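Local coordinates for extracellular solute-binding protein family 1 (Kribbella flavida, PDB 5IXP) that probably binds an extracellular solute, perhaps a sugar, and hands it to an ABC transporter for uptake into the cell, at residues A[37-40]-A[41-44]; A[67-70]-A[71-74]; A[381-384]-A[385-388]. One frame throughout, in Å; residues are numbered along the deposited sequence. Where two conformers were deposited one is given.

Contact 1. Residues A[37-40]-A[41-44]; sequences TVDE and HIKN
Val38 and Ile42 meet one turn apart at the start of helix 38-51, CG1 of Val38 lying 4.3 Å from CD1 of Ile42. Followed outward, the Ile42 side chain stays close to the preceding turn: CB rests on the carbonyl oxygens of Asp39 and Val38, CG1 comes within 3.5 Å of Val38 O, and CD1 passes the same oxygen before reaching the Val38 methyl. Its first torsion (chi1 -69°) sets CG1 anti to the carbonyl carbon, which lays this branch back along the helix beside Val38. Branched apolar residues suit this face because Trp65 packs against both. His41 leaves the helix on another side; its NE2 is hydrogen-bonded to Ala60 O and its ring meets that of Phe9, so a polar aromatic fits this buried place. Beneath the side chains run bonds from residue i+4 to i, among them His41 N to Thr37 O (3.0 Å) and Asn44 N to Glu40 O (2.8 Å). Thr37 OG1 accepts from Glu40 N at 3.0 Å, its short hydroxyl side chain serving a first-turn amide that otherwise makes a weak bond to Thr37 O. This is a threonine N-cap opening an alpha-helix, which follows strand 28-34 and precedes strand 58-62 in the solute-binding fold.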
ATOM      1  N   THR A  37      18.177  -6.046  -3.709  1.00 16.22           N
ATOM      2  CA  THR A  37      17.294  -4.917  -3.460  1.00 17.85           C
ATOM      3  C   THR A  37      15.990  -5.132  -4.208  1.00 18.14           C
ATOM      4  O   THR A  37      15.907  -5.921  -5.153  1.00 16.28           O
ATOM      5  CB  THR A  37      17.903  -3.585  -3.924  1.00 17.14           C
ATOM      6  OG1 THR A  37      18.027  -3.607  -5.352  1.00 17.58           O
ATOM      7  CG2 THR A  37      19.280  -3.345  -3.288  1.00 20.03           C
ATOM      8  N   VAL A  38      14.975  -4.381  -3.798  1.00 20.05           N
ATOM      9  CA  VAL A  38      13.703  -4.437  -4.504  1.00 20.07           C
ATOM     10  C   VAL A  38      13.858  -3.919  -5.931  1.00 18.44           C
ATOM     11  O   VAL A  38      13.281  -4.474  -6.871  1.00 17.28           O
ATOM     12  CB  VAL A  38      12.633  -3.661  -3.723  1.00 24.43           C
ATOM     13  CG1 VAL A  38      11.342  -3.737  -4.449  1.00 25.79           C
ATOM     14  CG2 VAL A  38      12.480  -4.246  -2.329  1.00 27.06           C
ATOM     15  N   ASP A  39      14.649  -2.856  -6.120  1.00 21.97           N
ATOM     16  CA  ASP A  39      14.856  -2.339  -7.472  1.00 20.43           C
ATOM     17  C   ASP A  39      15.495  -3.390  -8.370  1.00 19.98           C
ATOM     18  O   ASP A  39      15.176  -3.476  -9.562  1.00 17.81           O
ATOM     19  CB  ASP A  39      15.713  -1.073  -7.447  1.00 23.61           C
ATOM     20  CG  ASP A  39      14.976   0.130  -6.873  1.00 37.42           C
ATOM     21  OD1 ASP A  39      13.724   0.170  -6.924  1.00 39.80           O
ATOM     22  OD2 ASP A  39      15.657   1.050  -6.377  1.00 45.36           O
ATOM     23  N   GLU A  40      16.400  -4.209  -7.824  1.00 16.18           N
ATOM     24  CA  GLU A  40      16.998  -5.214  -8.690  1.00 15.49           C
ATOM     25  C   GLU A  40      16.061  -6.377  -8.946  1.00 12.68           C
ATOM     26  O   GLU A  40      16.118  -6.978 -10.023  1.00 15.05           O
ATOM     27  CB  GLU A  40      18.317  -5.699  -8.123  1.00 17.89           C
ATOM     28  CG  GLU A  40      19.450  -4.945  -8.794  1.00 25.13           C
ATOM     29  CD  GLU A  40      20.632  -4.859  -7.931  1.00 31.12           C
ATOM     30  OE1 GLU A  40      20.486  -5.234  -6.753  1.00 37.52           O
ATOM     31  OE2 GLU A  40      21.693  -4.425  -8.425  1.00 30.63           O
ATOM     32  N   HIS A  41      15.194  -6.699  -7.987  1.00 11.67           N
ATOM     33  CA  HIS A  41      14.146  -7.679  -8.253  1.00 11.80           C
ATOM     34  C   HIS A  41      13.282  -7.238  -9.432  1.00 15.72           C
ATOM     35  O   HIS A  41      13.000  -8.025 -10.346  1.00 14.74           O
ATOM     36  CB  HIS A  41      13.300  -7.877  -6.996  1.00 10.20           C
ATOM     37  CG  HIS A  41      12.144  -8.805  -7.195  1.00  9.95           C
ATOM     38  ND1 HIS A  41      12.230 -10.163  -6.961  1.00 14.26           N
ATOM     39  CD2 HIS A  41      10.877  -8.572  -7.615  1.00 11.46           C
ATOM     40  CE1 HIS A  41      11.060 -10.724  -7.221  1.00 13.71           C
ATOM     41  NE2 HIS A  41      10.221  -9.780  -7.621  1.00 13.66           N
ATOM     42  N   ILE A  42      12.872  -5.965  -9.433  1.00 16.90           N
ATOM     43  CA  ILE A  42      12.094  -5.406 -10.540  1.00 21.44           C
ATOM     44  C   ILE A  42      12.878  -5.470 -11.845  1.00 17.89           C
ATOM     45  O   ILE A  42      12.348  -5.867 -12.890  1.00 20.36           O
ATOM     46  CB  ILE A  42      11.701  -3.951 -10.234  1.00 25.46           C
ATOM     47  CG1 ILE A  42      10.691  -3.875  -9.109  1.00 26.50           C
ATOM     48  CG2 ILE A  42      11.189  -3.261 -11.491  1.00 30.25           C
ATOM     49  CD1 ILE A  42      10.627  -2.499  -8.524  1.00 32.04           C
ATOM     50  N   LYS A  43      14.140  -5.035 -11.813  0.56 16.68           N
ATOM     51  CA  LYS A  43      14.954  -5.045 -13.024  0.56 17.78           C
ATOM     52  C   LYS A  43      15.123  -6.457 -13.569  0.56 17.47           C
ATOM     53  O   LYS A  43      15.070  -6.668 -14.785  0.56 18.99           O
ATOM     54  CB  LYS A  43      16.318  -4.415 -12.749  0.56 20.32           C
ATOM     55  CG  LYS A  43      16.302  -2.902 -12.687  0.56 25.44           C
ATOM     56  CD  LYS A  43      17.719  -2.365 -12.748  0.56 31.55           C
ATOM     57  CE  LYS A  43      18.029  -1.499 -11.549  0.56 34.28           C
ATOM     58  NZ  LYS A  43      17.168  -0.281 -11.503  0.56 36.72           N
ATOM     59  N   ASN A  44      15.337  -7.438 -12.685  1.00 15.78           N
ATOM     60  CA  ASN A  44      15.417  -8.825 -13.136  1.00 15.43           C
ATOM     61  C   ASN A  44      14.124  -9.231 -13.812  1.00 15.57           C
ATOM     62  O   ASN A  44      14.131  -9.869 -14.869  1.00 16.76           O
ATOM     63  CB  ASN A  44      15.678  -9.766 -11.961  1.00 15.03           C
ATOM     64  CG  ASN A  44      17.034  -9.566 -11.344  1.00 16.09           C
ATOM     65  OD1 ASN A  44      17.938  -9.017 -11.969  1.00 18.03           O
ATOM     66  ND2 ASN A  44      17.194 -10.042 -10.111  1.00 16.85           N
TER

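Contact 2. Residues A[67-70]-A[71-74]; sequences YKYL and AKAD
A helix end running into a tight turn makes this contact, where the short helix 66-70 gives way to the loop before helix 84-87, beside helix 38-51. Residues Leu70 to Ala73 form a type I beta turn. Lys72 N donates to Tyr69 O over 2.9 Å, but the donor stands above the carbonyl plane and the N-H...O angle is 138°, as suits a chain leaving the alpha-helical path. The turn's own bond, Ala73 N to Leu70 O, is weak at 3.3 Å. Ala73 brings its CB to 3.4 Å from Leu70 O, and as a small residue it fits this buried place, where Thr101 and Arg105 also touch it. The side chains of Tyr69 and Lys72 cross at a slant, with Lys72 CD 4.2 Å from Tyr69 CD1. With Lys72 CG anti to the carbonyl carbon (chi1 -62°), the chain runs back past Lys68 O to the ring. Both residues also pack on Leu49 of helix 38-51, a good use for an aromatic ring and the aliphatic stem of a lysine. Lys68 sets its CG above one face of the Tyr69 ring, near the rim, while its NZ forms a salt bridge with Glu46. The turn is thus held by one bent and one weak backbone bond, whereas the long side chains contribute hydrocarbon locally; the ammonium group of Lys68 finds its opposite charge on the neighbouring helix.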
ATOM      1  N   TYR A  67       0.469  -2.956 -12.323  1.00 26.59           N
ATOM      2  CA  TYR A  67      -0.161  -2.298 -13.468  1.00 27.56           C
ATOM      3  C   TYR A  67       0.641  -2.536 -14.741  1.00 28.23           C
ATOM      4  O   TYR A  67       0.069  -2.758 -15.813  1.00 30.12           O
ATOM      5  CB  TYR A  67      -0.313  -0.790 -13.206  1.00 26.66           C
ATOM      6  CG  TYR A  67       0.991  -0.004 -13.290  1.00 30.55           C
ATOM      7  CD1 TYR A  67       1.779   0.196 -12.165  1.00 32.58           C
ATOM      8  CD2 TYR A  67       1.435   0.531 -14.498  1.00 32.81           C
ATOM      9  CE1 TYR A  67       2.973   0.897 -12.234  1.00 33.42           C
ATOM     10  CE2 TYR A  67       2.635   1.230 -14.582  1.00 33.43           C
ATOM     11  CZ  TYR A  67       3.399   1.410 -13.444  1.00 36.06           C
ATOM     12  OH  TYR A  67       4.590   2.108 -13.507  1.00 38.96           O
ATOM     13  N   LYS A  68       1.972  -2.497 -14.635  1.00 26.09           N
ATOM     14  CA  LYS A  68       2.828  -2.663 -15.802  1.00 29.49           C
ATOM     15  C   LYS A  68       2.724  -4.072 -16.370  1.00 30.41           C
ATOM     16  O   LYS A  68       2.872  -4.269 -17.579  1.00 36.92           O
ATOM     17  CB  LYS A  68       4.273  -2.327 -15.424  1.00 31.73           C
ATOM     18  CG  LYS A  68       5.289  -2.507 -16.540  1.00 38.50           C
ATOM     19  CD  LYS A  68       6.537  -1.664 -16.303  1.00 44.83           C
ATOM     20  CE  LYS A  68       7.677  -2.086 -17.233  1.00 49.99           C
ATOM     21  NZ  LYS A  68       8.955  -1.366 -16.942  1.00 50.66           N
ATOM     22  N   TYR A  69       2.439  -5.061 -15.529  1.00 24.18           N
ATOM     23  CA  TYR A  69       2.404  -6.432 -16.006  1.00 21.24           C
ATOM     24  C   TYR A  69       1.002  -6.912 -16.334  1.00 22.09           C
ATOM     25  O   TYR A  69       0.859  -7.871 -17.101  1.00 23.32           O
ATOM     26  CB  TYR A  69       3.104  -7.340 -14.989  1.00 22.62           C
ATOM     27  CG  TYR A  69       4.541  -6.906 -14.914  1.00 21.71           C
ATOM     28  CD1 TYR A  69       5.428  -7.245 -15.921  1.00 23.43           C
ATOM     29  CD2 TYR A  69       4.983  -6.065 -13.909  1.00 23.51           C
ATOM     30  CE1 TYR A  69       6.744  -6.805 -15.899  1.00 24.92           C
ATOM     31  CE2 TYR A  69       6.294  -5.619 -13.878  1.00 25.76           C
ATOM     32  CZ  TYR A  69       7.164  -5.998 -14.878  1.00 24.93           C
ATOM     33  OH  TYR A  69       8.453  -5.558 -14.852  1.00 29.55           O
ATOM     34  N   LEU A  70      -0.033  -6.244 -15.816  1.00 22.34           N
ATOM     35  CA  LEU A  70      -1.368  -6.458 -16.355  1.00 25.32           C
ATOM     36  C   LEU A  70      -1.392  -6.163 -17.849  1.00 28.55           C
ATOM     37  O   LEU A  70      -2.060  -6.861 -18.619  1.00 28.90           O
ATOM     38  CB  LEU A  70      -2.388  -5.590 -15.615  1.00 26.07           C
ATOM     39  CG  LEU A  70      -2.686  -5.956 -14.151  1.00 26.44           C
ATOM     40  CD1 LEU A  70      -3.499  -4.860 -13.460  1.00 27.95           C
ATOM     41  CD2 LEU A  70      -3.404  -7.289 -14.057  1.00 23.51           C
ATOM     42  N   ALA A  71      -0.644  -5.149 -18.281  1.00 30.68           N
ATOM     43  CA  ALA A  71      -0.566  -4.841 -19.705  1.00 32.07           C
ATOM     44  C   ALA A  71       0.224  -5.885 -20.482  1.00 31.46           C
ATOM     45  O   ALA A  71       0.154  -5.904 -21.715  1.00 33.47           O
ATOM     46  CB  ALA A  71       0.050  -3.453 -19.913  1.00 32.59           C
ATOM     47  N   LYS A  72       0.967  -6.750 -19.792  1.00 29.46           N
ATOM     48  CA  LYS A  72       1.718  -7.832 -20.411  1.00 27.24           C
ATOM     49  C   LYS A  72       1.165  -9.191 -20.005  1.00 26.46           C
ATOM     50  O   LYS A  72       1.915 -10.164 -19.894  1.00 27.91           O
ATOM     51  CB  LYS A  72       3.198  -7.731 -20.041  1.00 25.74           C
ATOM     52  CG  LYS A  72       3.867  -6.465 -20.517  1.00 29.78           C
ATOM     53  CD  LYS A  72       5.292  -6.380 -20.000  1.00 33.44           C
ATOM     54  CE  LYS A  72       6.062  -5.288 -20.713  1.00 39.39           C
ATOM     55  NZ  LYS A  72       6.141  -5.549 -22.177  1.00 41.19           N
ATOM     56  N   ALA A  73      -0.149  -9.273 -19.778  1.00 25.39           N
ATOM     57  CA  ALA A  73      -0.720 -10.474 -19.182  1.00 22.25           C
ATOM     58  C   ALA A  73      -0.528 -11.709 -20.048  1.00 23.03           C
ATOM     59  O   ALA A  73      -0.587 -12.826 -19.519  1.00 23.49           O
ATOM     60  CB  ALA A  73      -2.201 -10.271 -18.893  1.00 26.63           C
ATOM     61  N   ASP A  74      -0.301 -11.536 -21.359  1.00 23.15           N
ATOM     62  CA  ASP A  74      -0.025 -12.673 -22.229  1.00 26.22           C
ATOM     63  C   ASP A  74       1.178 -13.474 -21.746  1.00 22.55           C
ATOM     64  O   ASP A  74       1.286 -14.668 -22.037  1.00 24.12           O
ATOM     65  CB  ASP A  74       0.226 -12.203 -23.668  1.00 30.08           C
ATOM     66  CG  ASP A  74      -1.051 -11.986 -24.456  1.00 38.75           C
ATOM     67  OD1 ASP A  74      -2.137 -11.936 -23.839  1.00 44.27           O
ATOM     68  OD2 ASP A  74      -0.959 -11.850 -25.701  1.00 39.33           O
TER

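Contact 3. Residues A[381-384]-A[385-388]; sequences WKQA and LREA
Four backbone bonds link residues 381-384 to residues 385-388 in regular alpha-helical fashion, each amide donating to the carbonyl four places earlier, as Leu385 N does to Trp381 O at 3.0 Å. On one side of the helix Leu385 lies over a face of the Trp381 indole in a CH-pi contact: CG is 4.1 Å from the centroid of the five-membered ring and 23° off its normal. The two methyls divide the ring between them, CD1 approaching NE1 at 3.4 Å and CD2 reaching CZ2 at 3.9 Å. Trp381 has CG anti to its backbone N (chi1 174°), which swings the indole alongside the next turn, where a branched leucine can spread across it. The same indole takes part in a cation-pi interaction with Lys198 and meets the ring of Trp201, so its broad surface joins this helix to helix 195-209.

Elsewhere on the helix, Gln383 NE2 donates to Glu387 OE2 across 2.8 Å in a nearly straight bond (171°). The carboxylate oxygen lies in the plane of the amide, yet the donor comes from above the carboxylate plane, the two flat groups being almost perpendicular. Glutamine suits this place because its amide can donate here while OE1 accepts from Gln375 NE2. The long chain of Arg386 lets its guanidinium lie along the helix, the rim of one face over Gln383 CA and NH2 3.5 Å from Gln383 CB. The small Ala384 and Ala388 allow close approach to helix 356-371, where Phe363 touches both. These are the i, i+4 pairs of an alpha-helix; with Gln383, Arg386 and Glu387 on one side and the alanines packed on helix 356-371, the C-terminal helix 377-392 is amphipathic here.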
ATOM      1  N   TRP A 381       0.849  22.682 -11.496  1.00 15.71           N
ATOM      2  CA  TRP A 381      -0.206  21.877 -12.092  1.00 18.01           C
ATOM      3  C   TRP A 381      -0.073  21.849 -13.608  1.00 19.01           C
ATOM      4  O   TRP A 381      -0.216  20.786 -14.223  1.00 19.18           O
ATOM      5  CB  TRP A 381      -1.579  22.402 -11.668  1.00 21.19           C
ATOM      6  CG  TRP A 381      -2.716  21.711 -12.360  1.00 21.33           C
ATOM      7  CD1 TRP A 381      -3.437  22.176 -13.423  1.00 24.35           C
ATOM      8  CD2 TRP A 381      -3.262  20.427 -12.036  1.00 19.84           C
ATOM      9  NE1 TRP A 381      -4.399  21.257 -13.781  1.00 23.73           N
ATOM     10  CE2 TRP A 381      -4.311  20.176 -12.944  1.00 23.02           C
ATOM     11  CE3 TRP A 381      -2.967  19.467 -11.061  1.00 20.58           C
ATOM     12  CZ2 TRP A 381      -5.062  19.001 -12.914  1.00 20.66           C
ATOM     13  CZ3 TRP A 381      -3.718  18.304 -11.027  1.00 20.09           C
ATOM     14  CH2 TRP A 381      -4.752  18.079 -11.952  1.00 19.93           C
ATOM     15  N   LYS A 382       0.217  23.003 -14.228  1.00 19.79           N
ATOM     16  CA  LYS A 382       0.415  23.013 -15.671  1.00 23.15           C
ATOM     17  C   LYS A 382       1.609  22.154 -16.057  1.00 20.71           C
ATOM     18  O   LYS A 382       1.550  21.409 -17.042  1.00 23.29           O
ATOM     19  CB  LYS A 382       0.594  24.442 -16.186  1.00 24.08           C
ATOM     20  CG  LYS A 382      -0.604  25.337 -15.965  1.00 31.86           C
ATOM     21  CD  LYS A 382      -0.335  26.740 -16.527  1.00 35.85           C
ATOM     22  CE  LYS A 382      -1.525  27.667 -16.344  1.00 43.99           C
ATOM     23  NZ  LYS A 382      -2.708  27.227 -17.143  1.00 47.98           N
ATOM     24  N   GLN A 383       2.698  22.232 -15.288  1.00 17.86           N
ATOM     25  CA  GLN A 383       3.867  21.416 -15.606  1.00 18.64           C
ATOM     26  C   GLN A 383       3.556  19.934 -15.460  1.00 20.20           C
ATOM     27  O   GLN A 383       3.968  19.126 -16.301  1.00 21.27           O
ATOM     28  CB  GLN A 383       5.061  21.796 -14.728  1.00 17.39           C
ATOM     29  CG  GLN A 383       6.276  20.906 -14.971  1.00 18.87           C
ATOM     30  CD  GLN A 383       7.525  21.404 -14.273  1.00 21.02           C
ATOM     31  OE1 GLN A 383       7.525  22.476 -13.673  1.00 20.63           O
ATOM     32  NE2 GLN A 383       8.606  20.624 -14.355  1.00 20.75           N
ATOM     33  N   ALA A 384       2.823  19.555 -14.405  1.00 18.69           N
ATOM     34  CA  ALA A 384       2.447  18.153 -14.247  1.00 20.27           C
ATOM     35  C   ALA A 384       1.625  17.672 -15.439  1.00 22.02           C
ATOM     36  O   ALA A 384       1.863  16.577 -15.963  1.00 20.80           O
ATOM     37  CB  ALA A 384       1.678  17.946 -12.938  1.00 20.38           C
ATOM     38  N   LEU A 385       0.671  18.487 -15.905  1.00 20.49           N
ATOM     39  CA  LEU A 385      -0.142  18.070 -17.046  1.00 24.28           C
ATOM     40  C   LEU A 385       0.716  17.870 -18.288  1.00 25.85           C
ATOM     41  O   LEU A 385       0.553  16.871 -19.000  1.00 25.09           O
ATOM     42  CB  LEU A 385      -1.257  19.081 -17.325  1.00 23.09           C
ATOM     43  CG  LEU A 385      -2.403  19.148 -16.310  1.00 23.91           C
ATOM     44  CD1 LEU A 385      -3.530  20.032 -16.806  1.00 27.11           C
ATOM     45  CD2 LEU A 385      -2.939  17.768 -15.969  1.00 26.15           C
ATOM     46  N   ARG A 386       1.636  18.806 -18.563  1.00 23.40           N
ATOM     47  CA  ARG A 386       2.541  18.647 -19.701  1.00 25.09           C
ATOM     48  C   ARG A 386       3.344  17.361 -19.592  1.00 25.26           C
ATOM     49  O   ARG A 386       3.444  16.591 -20.556  1.00 26.37           O
ATOM     50  CB  ARG A 386       3.502  19.834 -19.806  1.00 27.52           C
ATOM     51  CG  ARG A 386       2.916  21.102 -20.370  1.00 32.98           C
ATOM     52  CD  ARG A 386       4.028  22.087 -20.783  1.00 35.80           C
ATOM     53  NE  ARG A 386       4.999  22.331 -19.715  1.00 35.07           N
ATOM     54  CZ  ARG A 386       4.828  23.225 -18.744  1.00 37.17           C
ATOM     55  NH1 ARG A 386       3.714  23.946 -18.698  1.00 37.86           N
ATOM     56  NH2 ARG A 386       5.761  23.393 -17.813  1.00 33.36           N
ATOM     57  N   GLU A 387       3.945  17.124 -18.427  1.00 21.20           N
ATOM     58  CA  GLU A 387       4.809  15.964 -18.265  1.00 20.81           C
ATOM     59  C   GLU A 387       4.015  14.668 -18.246  1.00 23.83           C
ATOM     60  O   GLU A 387       4.500  13.643 -18.741  1.00 25.91           O
ATOM     61  CB  GLU A 387       5.641  16.124 -16.999  1.00 20.41           C
ATOM     62  CG  GLU A 387       6.528  17.360 -17.072  1.00 25.17           C
ATOM     63  CD  GLU A 387       7.431  17.524 -15.875  1.00 28.58           C
ATOM     64  OE1 GLU A 387       7.219  16.841 -14.854  1.00 33.01           O
ATOM     65  OE2 GLU A 387       8.361  18.347 -15.960  1.00 29.04           O
ATOM     66  N   ALA A 388       2.798  14.693 -17.696  1.00 22.16           N
ATOM     67  CA  ALA A 388       1.970  13.491 -17.669  1.00 22.80           C
ATOM     68  C   ALA A 388       1.558  13.076 -19.074  1.00 25.24           C
ATOM     69  O   ALA A 388       1.481  11.879 -19.377  1.00 26.01           O
ATOM     70  CB  ALA A 388       0.736  13.716 -16.793  1.00 20.82           C
TER

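How the contacts relate
The three contacts follow in series along the chain. Contacts 1 and 2 are neighbours, their centres about 17 Å apart and their nearest atoms about 4 Å. Contact 1 opens helix 38-51, and the farther part of that helix supplies Glu46 and Leu49 to contact 2; strand 58-62 lies between them in sequence and pairs with strand 2-8 of the mixed sheet. Contact 3, on the C-terminal helix 377-392, is remote: its centre lies about 29 Å from that of contact 1 and 26 Å from that of contact 2. Glu358 of helix 356-371 hydrogen-bonds Tyr67 of contact 2, so that helix is bonded to the early part of the chain, and helix 377-392 packs on it in turn.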